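Side-chain contacts in FAD-dependent oxidoreductase (Actinomadura kijaniata, PDB 3M9V), which probably works as a flavin-dependent oxidoreductase of the acyl-CoA dehydrogenase family in the biosynthesis of the sugar D-kijanose: residues Pro36-Thr41 and Ala92-Ser97; Val268-Ala273 and Ala374-Asp379; Asp319-Asp324 and Gly333-Arg338; Ala101-Leu106 and Ser260-Gly265; Asp120-Thr125 and Ile234-Val239. One frame throughout, in Å; residues are numbered along the deposited sequence. Where two conformers were deposited one is given.

Contact 1. Residues Pro36-Thr41 and Ala92-Ser97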
# COMPACT_ATOMS: atom_id res chain seq x y z
N PRO A 36 -7.46 8.40 34.72
CA PRO A 36 -8.16 9.69 34.55
C PRO A 36 -7.26 10.92 34.68
O PRO A 36 -7.46 11.88 33.96
CB PRO A 36 -9.22 9.68 35.67
CG PRO A 36 -9.39 8.19 36.03
CD PRO A 36 -8.03 7.57 35.79
N ARG A 37 -6.27 10.94 35.56
CA ARG A 37 -5.36 12.10 35.58
C ARG A 37 -4.49 12.17 34.32
O ARG A 37 -4.24 13.23 33.74
CB ARG A 37 -4.44 12.09 36.80
CG ARG A 37 -3.44 13.26 36.84
CD ARG A 37 -2.27 13.02 37.82
NE ARG A 37 -2.77 13.17 39.18
CZ ARG A 37 -2.85 14.31 39.87
NH1 ARG A 37 -3.39 14.28 41.08
NH2 ARG A 37 -2.42 15.46 39.38
N ILE A 38 -4.01 11.00 33.90
CA ILE A 38 -3.17 10.91 32.71
C ILE A 38 -3.88 11.46 31.47
O ILE A 38 -3.33 12.31 30.76
CB ILE A 38 -2.65 9.47 32.51
CG1 ILE A 38 -1.70 9.17 33.68
CG2 ILE A 38 -2.02 9.33 31.12
CD1 ILE A 38 -1.30 7.69 33.82
N ARG A 39 -5.13 11.06 31.26
CA ARG A 39 -5.89 11.58 30.13
C ARG A 39 -6.17 13.07 30.27
O ARG A 39 -6.18 13.83 29.30
CB ARG A 39 -7.23 10.84 30.06
CG ARG A 39 -7.81 10.78 28.67
CD ARG A 39 -8.85 9.67 28.58
NE ARG A 39 -9.81 9.75 29.68
CZ ARG A 39 -9.83 8.91 30.71
NH1 ARG A 39 -10.74 9.07 31.67
NH2 ARG A 39 -8.95 7.91 30.78
N SER A 40 -6.40 13.51 31.49
CA SER A 40 -6.88 14.86 31.73
C SER A 40 -5.79 15.87 31.44
O SER A 40 -6.06 16.94 30.90
CB SER A 40 -7.32 15.03 33.19
OG SER A 40 -8.58 14.42 33.37
N THR A 41 -4.55 15.55 31.82
CA THR A 41 -3.51 16.56 31.65
C THR A 41 -2.71 16.43 30.34
O THR A 41 -1.80 17.23 30.10
CB THR A 41 -2.51 16.61 32.84
OG1 THR A 41 -1.89 15.32 32.95
CG2 THR A 41 -3.26 16.88 34.17
N ALA A 92 -0.89 4.15 27.21
CA ALA A 92 -0.78 4.89 25.96
C ALA A 92 -2.13 5.35 25.39
O ALA A 92 -2.19 6.40 24.76
CB ALA A 92 0.01 4.09 24.93
N ARG A 93 -3.20 4.59 25.62
CA ARG A 93 -4.49 5.07 25.15
C ARG A 93 -4.83 6.35 25.87
O ARG A 93 -5.56 7.15 25.32
CB ARG A 93 -5.64 4.11 25.46
CG ARG A 93 -5.48 2.86 24.67
CD ARG A 93 -6.42 1.79 25.14
NE ARG A 93 -7.78 2.29 25.04
CZ ARG A 93 -8.82 1.47 24.97
NH1 ARG A 93 -8.64 0.16 24.98
NH2 ARG A 93 -10.03 2.00 24.89
N ALA A 94 -4.32 6.55 27.08
CA ALA A 94 -4.46 7.83 27.75
C ALA A 94 -3.41 8.89 27.37
O ALA A 94 -3.77 10.05 27.13
CB ALA A 94 -4.50 7.60 29.25
N ASP A 95 -2.13 8.51 27.28
CA ASP A 95 -1.15 9.47 26.81
C ASP A 95 0.11 8.67 26.49
O ASP A 95 0.65 7.93 27.31
CB ASP A 95 -0.79 10.49 27.92
CG ASP A 95 0.33 11.43 27.49
OD1 ASP A 95 1.45 11.53 28.07
OD2 ASP A 95 0.06 12.12 26.49
N ALA A 96 0.57 8.81 25.26
CA ALA A 96 1.65 7.98 24.77
C ALA A 96 3.00 8.40 25.37
O ALA A 96 3.85 7.53 25.60
CB ALA A 96 1.72 8.14 23.25
N SER A 97 3.19 9.71 25.58
CA SER A 97 4.41 10.18 26.24
C SER A 97 4.56 9.57 27.62
O SER A 97 5.66 9.16 27.96
CB SER A 97 4.47 11.70 26.47
OG SER A 97 4.55 12.35 25.21

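Contact 2. Residues Val268-Ala273 and Ala374-Asp379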
# COMPACT_ATOMS: atom_id res chain seq x y z
N VAL A 268 0.78 0.24 19.77
CA VAL A 268 -0.50 -0.43 19.69
C VAL A 268 -1.59 0.36 20.44
O VAL A 268 -2.73 0.45 19.97
CB VAL A 268 -0.47 -1.91 20.21
CG1 VAL A 268 -1.86 -2.53 20.04
CG2 VAL A 268 0.60 -2.77 19.50
N GLY A 269 -1.29 0.90 21.62
CA GLY A 269 -2.31 1.70 22.34
C GLY A 269 -2.71 2.98 21.64
O GLY A 269 -3.89 3.36 21.62
N VAL A 270 -1.72 3.66 21.04
CA VAL A 270 -2.00 4.82 20.18
C VAL A 270 -2.97 4.49 19.03
O VAL A 270 -3.96 5.21 18.81
CB VAL A 270 -0.70 5.49 19.67
CG1 VAL A 270 -1.02 6.64 18.71
CG2 VAL A 270 0.06 6.09 20.88
N ALA A 271 -2.70 3.40 18.31
CA ALA A 271 -3.64 3.01 17.27
C ALA A 271 -5.03 2.69 17.84
O ALA A 271 -6.06 2.97 17.22
CB ALA A 271 -3.09 1.79 16.50
N GLN A 272 -5.08 2.03 19.00
CA GLN A 272 -6.39 1.73 19.59
C GLN A 272 -7.17 3.00 19.93
O GLN A 272 -8.39 3.07 19.73
CB GLN A 272 -6.21 0.81 20.82
CG GLN A 272 -7.53 0.36 21.51
CD GLN A 272 -8.27 -0.65 20.66
OE1 GLN A 272 -7.75 -1.73 20.38
NE2 GLN A 272 -9.46 -0.30 20.20
N ALA A 273 -6.49 4.02 20.44
CA ALA A 273 -7.14 5.21 20.96
C ALA A 273 -7.60 5.98 19.72
O ALA A 273 -8.68 6.55 19.77
CB ALA A 273 -6.17 6.07 21.82
N ALA A 374 -4.86 14.68 16.23
CA ALA A 374 -3.78 15.48 15.68
C ALA A 374 -2.56 15.18 16.53
O ALA A 374 -1.45 15.10 16.02
CB ALA A 374 -4.14 16.95 15.76
N ARG A 375 -2.78 14.99 17.83
CA ARG A 375 -1.66 14.57 18.67
C ARG A 375 -1.24 13.11 18.43
O ARG A 375 -0.05 12.78 18.46
CB ARG A 375 -1.99 14.80 20.15
CG ARG A 375 -0.86 14.34 21.08
CD ARG A 375 -1.07 14.70 22.56
NE ARG A 375 -2.18 14.00 23.20
CZ ARG A 375 -3.39 14.51 23.42
NH1 ARG A 375 -4.30 13.77 24.02
NH2 ARG A 375 -3.74 15.72 23.01
N LEU A 376 -2.20 12.20 18.24
CA LEU A 376 -1.92 10.78 18.00
C LEU A 376 -1.16 10.64 16.69
O LEU A 376 -0.22 9.83 16.60
CB LEU A 376 -3.23 10.02 17.89
CG LEU A 376 -4.04 10.04 19.20
CD1 LEU A 376 -5.11 8.96 19.19
CD2 LEU A 376 -3.13 9.82 20.41
N LEU A 377 -1.50 11.46 15.70
CA LEU A 377 -0.73 11.39 14.46
C LEU A 377 0.76 11.74 14.66
O LEU A 377 1.66 11.16 14.02
CB LEU A 377 -1.34 12.29 13.39
CG LEU A 377 -0.58 12.28 12.05
CD1 LEU A 377 -0.88 10.99 11.26
CD2 LEU A 377 -1.00 13.44 11.14
N ARG A 378 1.02 12.75 15.48
CA ARG A 378 2.41 13.03 15.84
C ARG A 378 3.05 11.97 16.72
O ARG A 378 4.21 11.61 16.48
CB ARG A 378 2.50 14.41 16.51
CG ARG A 378 1.98 15.48 15.55
CD ARG A 378 2.15 16.92 16.12
NE ARG A 378 1.05 17.26 17.02
CZ ARG A 378 1.15 17.25 18.36
NH1 ARG A 378 0.14 17.59 19.13
NH2 ARG A 378 2.29 16.96 18.98
N ASP A 379 2.35 11.54 17.78
CA ASP A 379 3.03 10.60 18.68
C ASP A 379 3.28 9.26 17.99
O ASP A 379 4.25 8.55 18.31
CB ASP A 379 2.20 10.28 19.93
CG ASP A 379 2.07 11.48 20.83
OD1 ASP A 379 2.82 12.44 20.65
OD2 ASP A 379 1.18 11.45 21.69

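Contact 3. Residues Asp319-Asp324 and Gly333-Arg338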
# COMPACT_ATOMS: atom_id res chain seq x y z
N ASP A 319 9.00 -13.83 25.53
CA ASP A 319 8.89 -14.31 26.91
C ASP A 319 9.34 -15.77 27.04
O ASP A 319 10.07 -16.11 27.98
CB ASP A 319 7.44 -14.17 27.40
CG ASP A 319 7.13 -12.80 27.99
OD1 ASP A 319 8.09 -12.12 28.43
OD2 ASP A 319 5.94 -12.38 28.04
N ALA A 320 8.91 -16.64 26.11
CA ALA A 320 9.34 -18.04 26.04
C ALA A 320 10.86 -18.17 25.88
O ALA A 320 11.50 -18.89 26.64
CB ALA A 320 8.62 -18.83 24.92
N LEU A 321 11.45 -17.48 24.91
CA LEU A 321 12.89 -17.56 24.74
C LEU A 321 13.64 -16.94 25.92
O LEU A 321 14.71 -17.42 26.31
CB LEU A 321 13.32 -16.86 23.46
CG LEU A 321 12.83 -17.59 22.20
CD1 LEU A 321 12.82 -16.55 21.09
CD2 LEU A 321 13.83 -18.67 21.89
N SER A 322 13.08 -15.89 26.49
CA SER A 322 13.71 -15.22 27.62
C SER A 322 13.85 -16.17 28.81
O SER A 322 14.91 -16.24 29.44
CB SER A 322 12.85 -14.04 28.07
OG SER A 322 13.62 -13.23 28.93
N ALA A 323 12.79 -16.90 29.10
CA ALA A 323 12.80 -17.81 30.22
C ALA A 323 13.71 -19.01 30.00
O ALA A 323 13.99 -19.72 30.95
CB ALA A 323 11.41 -18.30 30.53
N ASP A 324 14.14 -19.30 28.78
CA ASP A 324 14.88 -20.54 28.58
C ASP A 324 16.36 -20.27 28.41
O ASP A 324 16.81 -19.74 27.40
CB ASP A 324 14.32 -21.34 27.41
CG ASP A 324 15.19 -22.55 27.07
OD1 ASP A 324 16.06 -22.97 27.85
OD2 ASP A 324 14.98 -23.07 25.96
N GLY A 333 19.73 -15.17 21.42
CA GLY A 333 19.77 -13.73 21.17
C GLY A 333 19.41 -13.37 19.74
O GLY A 333 18.69 -12.41 19.49
N ARG A 334 19.87 -14.15 18.76
CA ARG A 334 19.44 -13.92 17.38
C ARG A 334 17.94 -14.16 17.25
O ARG A 334 17.23 -13.40 16.61
CB ARG A 334 20.22 -14.81 16.41
CG ARG A 334 21.66 -14.34 16.15
CD ARG A 334 22.30 -15.16 15.04
NE ARG A 334 22.50 -16.52 15.51
CZ ARG A 334 23.66 -16.97 15.97
NH1 ARG A 334 24.71 -16.15 16.02
NH2 ARG A 334 23.79 -18.22 16.38
N GLN A 335 17.41 -15.19 17.91
CA GLN A 335 16.00 -15.46 17.72
C GLN A 335 15.17 -14.37 18.39
O GLN A 335 14.17 -13.95 17.84
CB GLN A 335 15.67 -16.85 18.29
CG GLN A 335 16.09 -17.86 17.25
CD GLN A 335 15.64 -19.25 17.59
OE1 GLN A 335 14.54 -19.48 18.10
NE2 GLN A 335 16.51 -20.21 17.30
N MET A 336 15.57 -13.93 19.58
CA MET A 336 14.79 -12.90 20.26
C MET A 336 14.76 -11.62 19.45
O MET A 336 13.69 -11.04 19.23
CB MET A 336 15.33 -12.67 21.67
CG MET A 336 15.03 -13.87 22.59
SD MET A 336 15.62 -13.60 24.28
CE MET A 336 14.56 -12.28 24.85
N MET A 337 15.91 -11.23 18.90
CA MET A 337 15.99 -10.01 18.12
C MET A 337 15.23 -10.07 16.78
O MET A 337 14.63 -9.11 16.31
CB MET A 337 17.46 -9.61 17.95
CG MET A 337 17.63 -8.29 17.22
SD MET A 337 17.00 -6.86 18.16
CE MET A 337 17.87 -6.79 19.71
N ARG A 338 15.25 -11.24 16.16
CA ARG A 338 14.49 -11.47 14.94
C ARG A 338 12.98 -11.38 15.19
O ARG A 338 12.28 -10.71 14.44
CB ARG A 338 14.83 -12.86 14.39
CG ARG A 338 14.03 -13.20 13.12
CD ARG A 338 14.75 -12.64 11.90
NE ARG A 338 14.38 -13.19 10.60
CZ ARG A 338 14.91 -14.28 10.05
NH1 ARG A 338 15.82 -14.98 10.72
NH2 ARG A 338 14.54 -14.69 8.85

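Contact 4. Residues Ala101-Leu106 and Ser260-Gly265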
# COMPACT_ATOMS: atom_id res chain seq x y z
N ALA A 101 7.77 7.02 28.70
CA ALA A 101 8.59 7.19 29.90
C ALA A 101 8.42 6.03 30.87
O ALA A 101 9.43 5.53 31.34
CB ALA A 101 8.31 8.50 30.62
N LEU A 102 7.19 5.63 31.20
CA LEU A 102 7.01 4.45 32.05
C LEU A 102 7.70 3.17 31.58
O LEU A 102 8.20 2.41 32.41
CB LEU A 102 5.53 4.18 32.28
CG LEU A 102 5.17 3.04 33.24
CD1 LEU A 102 5.70 3.48 34.62
CD2 LEU A 102 3.65 2.93 33.31
N HIS A 103 7.68 2.89 30.28
CA HIS A 103 8.39 1.74 29.74
C HIS A 103 9.86 1.72 30.21
O HIS A 103 10.38 0.64 30.49
CB HIS A 103 8.40 1.75 28.20
CG HIS A 103 9.38 0.79 27.61
ND1 HIS A 103 10.65 1.15 27.22
CD2 HIS A 103 9.28 -0.55 27.38
CE1 HIS A 103 11.29 0.09 26.74
NE2 HIS A 103 10.49 -0.95 26.85
N MET A 104 10.53 2.86 30.30
CA MET A 104 11.98 2.86 30.65
C MET A 104 12.12 2.32 32.08
O MET A 104 13.00 1.52 32.39
CB MET A 104 12.54 4.30 30.64
CG MET A 104 12.56 5.03 29.27
SD MET A 104 13.18 4.03 27.89
CE MET A 104 14.90 3.98 28.38
N GLN A 105 11.22 2.73 32.97
CA GLN A 105 11.28 2.20 34.33
C GLN A 105 10.96 0.70 34.40
O GLN A 105 11.67 -0.06 35.06
CB GLN A 105 10.28 2.90 35.24
CG GLN A 105 10.32 2.36 36.68
CD GLN A 105 11.40 3.08 37.52
OE1 GLN A 105 12.20 3.85 36.99
NE2 GLN A 105 11.40 2.82 38.82
N LEU A 106 9.84 0.31 33.80
CA LEU A 106 9.40 -1.08 33.86
C LEU A 106 10.41 -2.04 33.23
O LEU A 106 10.68 -3.12 33.75
CB LEU A 106 8.00 -1.31 33.28
CG LEU A 106 6.92 -0.45 33.95
CD1 LEU A 106 5.54 -0.93 33.57
CD2 LEU A 106 7.04 -0.53 35.45
N SER A 260 13.71 -3.41 25.17
CA SER A 260 12.97 -2.52 24.29
C SER A 260 11.68 -3.07 23.71
O SER A 260 10.84 -2.29 23.26
CB SER A 260 13.83 -2.14 23.08
OG SER A 260 14.79 -1.20 23.53
N VAL A 261 11.52 -4.39 23.68
CA VAL A 261 10.43 -5.01 22.92
C VAL A 261 9.03 -4.68 23.43
O VAL A 261 8.05 -4.60 22.66
CB VAL A 261 10.65 -6.55 22.72
CG1 VAL A 261 10.36 -7.29 24.02
CG2 VAL A 261 9.68 -7.00 21.62
N SER A 262 8.92 -4.42 24.73
CA SER A 262 7.60 -4.17 25.28
C SER A 262 7.03 -2.80 24.89
O SER A 262 5.81 -2.51 24.97
CB SER A 262 7.56 -4.57 26.77
OG SER A 262 8.15 -3.58 27.60
N VAL A 263 7.91 -1.91 24.46
CA VAL A 263 7.51 -0.59 23.99
C VAL A 263 6.59 -0.65 22.77
O VAL A 263 5.97 0.35 22.45
CB VAL A 263 8.71 0.34 23.66
CG1 VAL A 263 9.14 0.17 22.23
CG2 VAL A 263 8.29 1.79 23.87
N LEU A 264 6.47 -1.81 22.12
CA LEU A 264 5.56 -2.01 21.02
C LEU A 264 4.12 -1.80 21.52
O LEU A 264 3.31 -1.34 20.74
CB LEU A 264 5.67 -3.43 20.41
CG LEU A 264 6.96 -3.75 19.62
CD1 LEU A 264 7.01 -5.11 18.90
CD2 LEU A 264 7.34 -2.60 18.65
N GLY A 265 3.83 -2.13 22.78
CA GLY A 265 2.53 -1.87 23.37
C GLY A 265 2.12 -0.41 23.31
O GLY A 265 0.92 -0.09 23.23
O HOH W 1 10.77 -3.86 27.00

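Contact 5. Residues Asp120-Thr125 and Ile234-Val239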
# COMPACT_ATOMS: atom_id res chain seq x y z
N ASP A 120 27.61 -11.41 38.76
CA ASP A 120 28.58 -11.65 39.83
C ASP A 120 28.24 -10.68 40.95
O ASP A 120 27.25 -9.95 40.88
CB ASP A 120 29.99 -11.34 39.31
CG ASP A 120 30.19 -9.86 39.05
OD1 ASP A 120 29.28 -9.06 39.39
OD2 ASP A 120 31.25 -9.49 38.52
N GLU A 121 29.05 -10.66 42.00
CA GLU A 121 28.54 -10.18 43.26
C GLU A 121 28.42 -8.66 43.19
O GLU A 121 27.57 -8.05 43.87
CB GLU A 121 29.41 -10.62 44.44
CG GLU A 121 28.78 -10.22 45.78
CD GLU A 121 29.75 -10.32 46.94
OE1 GLU A 121 30.93 -10.66 46.72
OE2 GLU A 121 29.34 -10.05 48.09
N ARG A 122 29.27 -8.08 42.35
CA ARG A 122 29.25 -6.63 42.13
C ARG A 122 27.90 -6.22 41.52
O ARG A 122 27.20 -5.37 42.08
CB ARG A 122 30.44 -6.19 41.27
CG ARG A 122 30.77 -4.71 41.42
CD ARG A 122 31.17 -4.03 40.11
NE ARG A 122 32.61 -3.91 39.93
CZ ARG A 122 33.50 -3.87 40.92
NH1 ARG A 122 33.11 -3.91 42.19
NH2 ARG A 122 34.80 -3.77 40.64
N ALA A 123 27.54 -6.84 40.40
CA ALA A 123 26.27 -6.60 39.72
C ALA A 123 25.06 -6.88 40.62
O ALA A 123 24.17 -6.02 40.76
CB ALA A 123 26.19 -7.44 38.46
N ARG A 124 25.05 -8.06 41.25
CA ARG A 124 23.92 -8.43 42.09
C ARG A 124 23.65 -7.46 43.22
O ARG A 124 22.49 -7.15 43.51
CB ARG A 124 24.11 -9.82 42.69
CG ARG A 124 24.01 -10.98 41.71
CD ARG A 124 23.84 -12.29 42.47
NE ARG A 124 24.90 -12.45 43.47
CZ ARG A 124 26.09 -13.00 43.22
NH1 ARG A 124 27.00 -13.11 44.18
NH2 ARG A 124 26.39 -13.44 42.01
N THR A 125 24.72 -7.01 43.89
CA THR A 125 24.63 -6.11 45.04
C THR A 125 24.06 -4.77 44.57
O THR A 125 23.15 -4.21 45.20
CB THR A 125 26.04 -5.77 45.60
OG1 THR A 125 26.76 -6.97 45.88
CG2 THR A 125 25.95 -4.95 46.86
N ILE A 234 32.81 8.31 39.40
CA ILE A 234 32.02 7.11 39.66
C ILE A 234 32.88 6.09 40.37
O ILE A 234 33.94 5.71 39.86
CB ILE A 234 31.56 6.41 38.34
CG1 ILE A 234 31.22 7.40 37.22
CG2 ILE A 234 30.50 5.35 38.67
CD1 ILE A 234 29.94 8.12 37.41
N PRO A 235 32.42 5.62 41.53
CA PRO A 235 33.12 4.57 42.27
C PRO A 235 33.06 3.21 41.56
O PRO A 235 32.13 2.94 40.80
CB PRO A 235 32.40 4.55 43.62
CG PRO A 235 31.04 5.11 43.36
CD PRO A 235 31.18 6.06 42.20
N ALA A 236 34.08 2.37 41.78
CA ALA A 236 34.23 1.11 41.04
C ALA A 236 33.02 0.18 41.17
O ALA A 236 32.68 -0.57 40.25
CB ALA A 236 35.51 0.40 41.48
N ASP A 237 32.34 0.22 42.31
CA ASP A 237 31.23 -0.69 42.49
C ASP A 237 29.92 -0.11 41.96
O ASP A 237 28.83 -0.58 42.30
CB ASP A 237 31.10 -1.04 43.97
CG ASP A 237 30.73 0.17 44.82
OD1 ASP A 237 30.64 1.31 44.31
OD2 ASP A 237 30.54 -0.04 46.04
N HIS A 238 30.03 0.95 41.18
CA HIS A 238 28.87 1.50 40.49
C HIS A 238 29.02 1.38 38.97
O HIS A 238 28.39 2.10 38.20
CB HIS A 238 28.67 2.96 40.86
CG HIS A 238 28.09 3.12 42.23
ND1 HIS A 238 27.60 4.31 42.70
CD2 HIS A 238 27.93 2.21 43.22
CE1 HIS A 238 27.14 4.13 43.93
NE2 HIS A 238 27.33 2.87 44.27
N VAL A 239 29.89 0.45 38.60
CA VAL A 239 30.21 0.20 37.20
C VAL A 239 30.03 -1.28 36.87
O VAL A 239 30.71 -2.11 37.48
CB VAL A 239 31.65 0.63 36.91
CG1 VAL A 239 32.00 0.31 35.47
CG2 VAL A 239 31.77 2.13 37.17
O HOH W 2 27.92 -3.05 43.50

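Contact 1. Residues Pro36-Thr41 and Ala92-Ser97
Asp-95, whose CB packs on Ile-38, uses its carboxylate at the N-cap of helix 96-118: OD1 is hydrogen-bonded to OG1 of Thr-98, and the side chain also caps a backbone N in the first turn. The contact belongs to the all-helical N-terminal domain of the acyl-CoA dehydrogenase fold, where helix 35-48 lies against the junction of helix 81-94 and helix 96-118. The break there is sharp, for Asp-95 is extended between the two helices. Its CG stands anti to the backbone N (chi1 175°), which carries the carboxylate toward helix 96-118, while the extended backbone turns CB to helix 35-48. Ile-38 meets that surface with a single branch, its CG2, its side chain lying nearly perpendicular to that of Asp-95. The same methyl lies 3.6 Å from CB of Asp-95, while Thr-55 and Thr-98 are further neighbours of the isoleucine. The small Ala-94 allows a close backbone approach, Ala-94 CA lying 4.7 Å from Arg-39 CA. CA of Arg-39 also comes within 4.0 Å of Ala-94 O. No hydrogen bond crosses, and a tight apolar touch is made by Ile-38 CG2 and Ala-94 CB, 3.6 Å apart.

Contact 2. Residues Val268-Ala273 and Ala374-Asp379
Leu-376 is the first residue of 374-379 to touch 268-273, and it does so along its whole length. Its carbonyl O lies 3.9 Å from CG1 of Val-270, and its CB is 4.1 Å from that same methyl. With CG anti to the carbonyl carbon (chi1 -64°) the isobutyl end is directed at helix 264-283, where CD2 stays beside Val-270 CG1, whereas CD1 goes on to Ala-273, 4.0 Å from its CB. CD1 also sits over the helix backbone, 3.9 Å from Val-270 O. The Val-270 and Leu-376 side chains lie alongside with their ends pointing opposite ways, and Val-355 of helix 329-362 touches both. Leu-377 turns from the contact to pack on Leu-217 of a second subunit, and the carbonyl O of Arg-378 is hydrogen-bonded to Tyr-367 OH of that subunit. The CB of Asp-379 again points toward helix 264-283, but its OD1 is hydrogen-bonded to Met-219 N. Within the C-terminal helical domain, the short helix 372-379 is thereby joined on one side to helix 264-283 and on another to the neighbouring chain. With no hydrogen bond crossing and all three touching residues buried, the attraction between the segments rests on shape fit and apolar burial.

Contact 3. Residues Asp319-Asp324 and Gly333-Arg338
Helix 319-323 and helix 333-338 run antiparallel at 160°, their axes 9.9 Å apart, and come closest in backbone at Leu-321 and Met-336, whose CA atoms are 6.7 Å apart. They are facing turns of the long helices 291-323 and 329-362, a helical hairpin within the C-terminal helical domain of the acyl-CoA dehydrogenase fold. Leu-321 and Met-336 interleave, each running back beside the other: CB of the leucine rests 3.6 Å from CG of the methionine, and its CD1 lies 3.8 Å from that same CG. CD1 also touches Gln-335 at CB. The other methyl, CD2, lies against the glutamine's amide oxygen OE1 at 3.9 Å, a loose van der Waals contact with a polar atom, the two side chains crossing roughly at right angles, while Gln-335 NE2 is hydrogen-bonded to Glu-331. The methionine bends about its CG-SD bond (chi3 67°), which brings CE onto the next residue of the partner helix, Ser-322. Cutting Met-336 back to an alanine is likely to leave a gap beside Leu-321 CB and take the CE methyl away from Ser-322. The dTDP pocket is adjacent: Arg-332, a dTDP-binding residue, is hydrogen-bonded to the carbonyls of Leu-321 and Ser-322, and Met-336 also packs on the pocket residue Ala-254. At the end of the methionine, CE stops 4.0 Å from Ser-322 CB.

Contact 4. Residues Ala101-Leu106 and Ser260-Gly265
His-103 crosses to Ser-262 and Val-263 with its imidazole; from CB the ring is carried outward from helix 96-118, CG standing anti to the backbone N (chi1 166°). CG itself is met by a methyl, Val-263 CG2, at 4.0 Å. ND1, next round the ring, lies over the same valine but is buried with no hydrogen-bonding partner in the model. On the other branch, CD2 points its edge at Ser-262: OG lies in the ring plane, 3.2 Å from CD2. CE1 reaches CA of Ser-260 at 4.0 Å. One face of the ring receives a CH-pi contact, Val-263 CB standing 3.8 Å from the ring centroid and only 8° from its normal, with the two side chains nearly perpendicular. This places helix 96-118 of the N-terminal domain against the link between helix 253-260 and helix 264-283 of the C-terminal domain, the centre of the contact lying about 3 Å from the centre of the chain. That link is wound by bonds from each N to the O three residues back, such as Val-263 N to Ser-260 O, and it follows directly on Ser-259, a dTDP-binding residue. The tip, His-103 NE2, is hydrogen-bonded to a water. The same water accepts from Ser-262 N and is hydrogen-bonded to Ser-262 OG, its O 2.7 Å from that OG, so the serine grips it through backbone and side chain together. A leucine in place of His-103 would probably leave that water without its partner on helix 96-118 and cost Val-263 the flat face it rests on.

Contact 5. Residues Asp120-Thr125 and Ile234-Val239
The first turn of helix 121-136, in the N-terminal domain, meets the short connection between strands 225-234 and 239-241 of the middle beta domain, where Arg-122 lies across the turn at Ala-236 to Val-239. Its chain bends at chi2 (-141°) and chi3 (-98°), which lays the guanidinium beneath the peptide carbonyl of Ala-236. That O stands 3.3 Å above the guanidinium plane, displaced toward its rim, and Asp-237 N stands higher above the same face. Although NE of Arg-122 is 3.4 Å from Ala-236 O, the angle is too poor for a hydrogen bond, as expected for an acceptor above the plane. CD makes a close approach to Val-239 O, at 3.3 Å, and NH1 lies 3.7 Å from CA of Asp-237. The aspartate does not close a salt bridge: its CB comes near the arginine, but its carboxylate leads away, so that OD2 stays 6.0 Å from Arg-122 NH1, and any attraction between the charges would act at a distance. A water supplies the polar link instead, donating to Arg-122 O at 2.8 Å and to Asp-237 O at 2.9 Å, and so ties the two backbones together. On the beta side the connection is fixed by a backbone bond between His-238 and Val-200, and Val-239 packs on Trp-163. On the helix side Asp-120 is the N-cap, its OD1 accepting from Ala-123 N over 3.0 Å with an N-H...O angle of 170°.

Overall arrangement
From the N terminus, contact 1 closes the first loop, folding helix 35-48 back on the junction before helix 96-118, all within the N-terminal helical domain. Helix 96-118 then opens the long loop of contact 4, which passes through the beta domain and returns at the start of helix 264-283. Nested inside that loop is contact 5, tying helix 121-136 to the beta domain. Contact 2 closes the last large loop, with the helical hairpin of contact 3 nested within it. No loops cross. Contacts 1 and 2 touch where Ala-96 meets Val-270 and Asp-379, whereas contacts 2 and 5 lie about 40 Å apart between centres.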